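Leucine aminopeptidase A1, chloroplastic (Solanum lycopersicum, PDB 5D8N) removes N-terminal amino acids, preferably leucine, from peptides as a metal-dependent homohexameric M17 aminopeptidase of the chloroplast, and also acts as a protein-folding chaperone. Local coordinates at residues S117-A129 with S158-S170. The protein carries 1 engineered substitution. Residues are numbered along the deposited sequence; the frame is centred on the assembly and turned at random.
Sequences SPTSYHSLGQAAA and SASAIATGVVLGS
Gly125 and Gly165 meet backbone to backbone, their CA atoms 3.9 Å apart, where helices 119-129 and 158-170 of the macro-like N-terminal domain cross at -42° with axes only 6.4 Å apart. A CB on either glycine would run into the facing helix, into Ile162 O or His122 O respectively. With no side chain between the glycines, four CA-H...O contacts line the crossing: Gly165 CA lies 3.4 Å from His122 O, Gly125 CA reaches Ile162 O, and Val166 CA and Gln126 CA approach Gly125 O and Gly165 O respectively. Toward the start of helix 119-129, Ser158 CB makes a CH-pi contact over one face of the Tyr121 ring, 3.9 Å from the centroid and 9° off the ring normal, its OG shifted toward CE2; that hydroxyl bonds to Ser154 O. CG anti to the carbonyl carbon (chi1 -59°) brings the Tyr121 ring face under Ser158, while CB packs on Ala161 CB. Cut back to an alanine, Tyr121 would lose this ring, which would probably open a gap beside Ser158 CB and OG. His122 turns its ring edge to the second helix, CD2 3.3 Å from Ala161 O in the ring plane. Leu124 and Ile162 run side by side and both rest on Val142 of strand 139-144, while Ala159 and Val167, pointing away from helix 119-129, touch Ile199 and Cys210 of helix 197-221, so helix 158-170 lies between those two helices. At the far end, Ala129 CB is a knob among Gly165, Val166, Gly169 and Ser170; Ser170 OG donates to Val166 O (2.8 Å), and one water donates to both Ser170 OG and Ala129 O.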
# COMPACT_ATOMS: atom_id res chain seq x y z
N SER A 117 20.73 -40.14 -6.34
CA SER A 117 20.57 -40.13 -7.78
C SER A 117 19.09 -40.04 -8.24
O SER A 117 18.19 -40.59 -7.60
CB SER A 117 21.22 -41.39 -8.33
OG SER A 117 20.27 -42.42 -8.35
N PRO A 118 18.84 -39.38 -9.38
CA PRO A 118 19.86 -38.94 -10.33
C PRO A 118 20.47 -37.58 -10.02
O PRO A 118 21.31 -37.10 -10.78
CB PRO A 118 19.10 -38.92 -11.66
CG PRO A 118 17.70 -38.55 -11.25
CD PRO A 118 17.48 -39.20 -9.91
N THR A 119 19.93 -36.90 -9.01
CA THR A 119 20.20 -35.47 -8.87
C THR A 119 21.70 -35.18 -8.72
O THR A 119 22.22 -34.25 -9.35
CB THR A 119 19.37 -34.85 -7.72
OG1 THR A 119 17.99 -34.80 -8.12
CG2 THR A 119 19.81 -33.38 -7.43
N SER A 120 22.40 -36.04 -7.99
CA SER A 120 23.83 -35.86 -7.76
C SER A 120 24.56 -35.91 -9.08
O SER A 120 25.54 -35.19 -9.27
CB SER A 120 24.40 -36.93 -6.84
OG SER A 120 23.74 -36.88 -5.60
N TYR A 121 24.15 -36.84 -9.94
CA TYR A 121 24.85 -37.05 -11.20
C TYR A 121 24.45 -36.03 -12.27
O TYR A 121 25.33 -35.53 -12.99
CB TYR A 121 24.63 -38.47 -11.71
CG TYR A 121 25.10 -39.51 -10.73
CD1 TYR A 121 26.41 -39.48 -10.25
CD2 TYR A 121 24.18 -40.33 -10.09
CE1 TYR A 121 26.84 -40.38 -9.28
CE2 TYR A 121 24.60 -41.23 -9.13
CZ TYR A 121 25.93 -41.24 -8.73
OH TYR A 121 26.38 -42.11 -7.77
N HIS A 122 23.19 -35.56 -12.21
CA HIS A 122 22.82 -34.34 -12.91
C HIS A 122 23.72 -33.16 -12.55
O HIS A 122 24.22 -32.47 -13.43
CB HIS A 122 21.39 -33.92 -12.60
CG HIS A 122 20.37 -34.87 -13.14
ND1 HIS A 122 19.08 -34.91 -12.67
CD2 HIS A 122 20.43 -35.74 -14.16
CE1 HIS A 122 18.37 -35.75 -13.41
NE2 HIS A 122 19.18 -36.29 -14.30
N SER A 123 23.93 -32.94 -11.25
CA SER A 123 24.79 -31.84 -10.81
C SER A 123 26.22 -32.01 -11.33
O SER A 123 26.89 -31.03 -11.64
CB SER A 123 24.80 -31.73 -9.28
OG SER A 123 23.52 -31.30 -8.87
N LEU A 124 26.73 -33.24 -11.20
CA LEU A 124 28.07 -33.54 -11.67
C LEU A 124 28.17 -33.12 -13.13
O LEU A 124 29.10 -32.41 -13.51
CB LEU A 124 28.41 -35.02 -11.51
CG LEU A 124 29.73 -35.47 -12.12
CD1 LEU A 124 30.90 -34.70 -11.53
CD2 LEU A 124 29.95 -36.95 -11.88
N GLY A 125 27.22 -33.54 -13.95
CA GLY A 125 27.23 -33.16 -15.35
C GLY A 125 27.19 -31.64 -15.54
O GLY A 125 27.85 -31.13 -16.46
N GLN A 126 26.27 -30.97 -14.82
CA GLN A 126 26.17 -29.53 -14.88
C GLN A 126 27.52 -28.90 -14.55
O GLN A 126 27.92 -27.92 -15.18
CB GLN A 126 25.10 -28.99 -13.91
CG GLN A 126 23.67 -29.35 -14.29
CD GLN A 126 22.64 -29.17 -13.16
OE1 GLN A 126 22.88 -28.51 -12.14
NE2 GLN A 126 21.50 -29.83 -13.33
N ALA A 127 28.20 -29.40 -13.52
CA ALA A 127 29.48 -28.81 -13.10
C ALA A 127 30.51 -29.02 -14.21
O ALA A 127 31.37 -28.18 -14.43
CB ALA A 127 29.96 -29.40 -11.79
N ALA A 128 30.47 -30.18 -14.87
CA ALA A 128 31.39 -30.46 -15.96
C ALA A 128 31.14 -29.54 -17.14
O ALA A 128 32.08 -29.00 -17.72
CB ALA A 128 31.29 -31.90 -16.39
N ALA A 129 29.87 -29.24 -17.42
CA ALA A 129 29.53 -28.31 -18.49
C ALA A 129 29.99 -26.89 -18.19
O ALA A 129 30.46 -26.17 -19.07
CB ALA A 129 28.02 -28.29 -18.70
N SER A 158 23.69 -43.69 -13.72
CA SER A 158 24.58 -42.57 -13.44
C SER A 158 25.13 -41.95 -14.73
O SER A 158 25.18 -40.74 -14.87
CB SER A 158 25.76 -42.97 -12.55
OG SER A 158 25.25 -43.33 -11.28
N ALA A 159 25.44 -42.78 -15.71
CA ALA A 159 25.99 -42.29 -16.95
C ALA A 159 24.96 -41.43 -17.65
O ALA A 159 25.30 -40.38 -18.19
CB ALA A 159 26.41 -43.44 -17.86
N SER A 160 23.71 -41.88 -17.70
CA SER A 160 22.69 -41.14 -18.42
C SER A 160 22.31 -39.83 -17.72
O SER A 160 22.04 -38.81 -18.37
CB SER A 160 21.45 -41.98 -18.68
OG SER A 160 20.78 -42.25 -17.47
N ALA A 161 22.40 -39.82 -16.40
CA ALA A 161 22.20 -38.63 -15.60
C ALA A 161 23.36 -37.64 -15.75
O ALA A 161 23.12 -36.44 -15.88
CB ALA A 161 22.03 -38.99 -14.12
N ILE A 162 24.59 -38.14 -15.85
CA ILE A 162 25.74 -37.29 -16.16
C ILE A 162 25.55 -36.62 -17.53
O ILE A 162 25.74 -35.41 -17.67
CB ILE A 162 27.04 -38.10 -16.15
CG1 ILE A 162 27.46 -38.43 -14.71
CG2 ILE A 162 28.17 -37.35 -16.85
CD1 ILE A 162 28.49 -39.55 -14.61
N ALA A 163 25.13 -37.42 -18.52
CA ALA A 163 24.89 -36.93 -19.86
C ALA A 163 23.86 -35.81 -19.84
O ALA A 163 24.04 -34.79 -20.49
CB ALA A 163 24.43 -38.06 -20.78
N THR A 164 22.76 -36.04 -19.14
CA THR A 164 21.68 -35.06 -18.99
C THR A 164 22.25 -33.76 -18.41
O THR A 164 22.02 -32.66 -18.95
CB THR A 164 20.58 -35.62 -18.08
OG1 THR A 164 19.94 -36.75 -18.70
CG2 THR A 164 19.58 -34.58 -17.75
N GLY A 165 23.05 -33.87 -17.37
CA GLY A 165 23.61 -32.67 -16.73
C GLY A 165 24.51 -31.88 -17.68
O GLY A 165 24.50 -30.65 -17.70
N VAL A 166 25.30 -32.59 -18.47
CA VAL A 166 26.20 -31.92 -19.42
C VAL A 166 25.38 -31.21 -20.52
O VAL A 166 25.71 -30.10 -20.89
CB VAL A 166 27.19 -32.90 -20.04
CG1 VAL A 166 27.99 -32.23 -21.15
CG2 VAL A 166 28.13 -33.42 -18.96
N VAL A 167 24.38 -31.90 -21.07
CA VAL A 167 23.61 -31.38 -22.19
C VAL A 167 22.81 -30.16 -21.74
O VAL A 167 22.91 -29.09 -22.32
CB VAL A 167 22.67 -32.45 -22.80
CG1 VAL A 167 21.74 -31.84 -23.85
CG2 VAL A 167 23.47 -33.55 -23.48
N LEU A 168 22.12 -30.30 -20.61
CA LEU A 168 21.29 -29.21 -20.14
C LEU A 168 22.16 -28.08 -19.60
O LEU A 168 21.85 -26.93 -19.79
CB LEU A 168 20.36 -29.69 -19.03
CG LEU A 168 19.35 -30.72 -19.49
CD1 LEU A 168 18.43 -31.06 -18.29
CD2 LEU A 168 18.56 -30.16 -20.64
N GLY A 169 23.31 -28.41 -19.02
CA GLY A 169 24.21 -27.41 -18.48
C GLY A 169 24.91 -26.62 -19.56
O GLY A 169 25.27 -25.47 -19.31
N SER A 170 25.02 -27.18 -20.76
CA SER A 170 25.67 -26.50 -21.89
C SER A 170 24.72 -25.63 -22.68
O SER A 170 25.17 -24.87 -23.53
CB SER A 170 26.26 -27.52 -22.87
OG SER A 170 27.27 -28.25 -22.20
O HOH W 1 26.23 -25.96 -16.02
O HOH W 2 29.47 -26.62 -21.66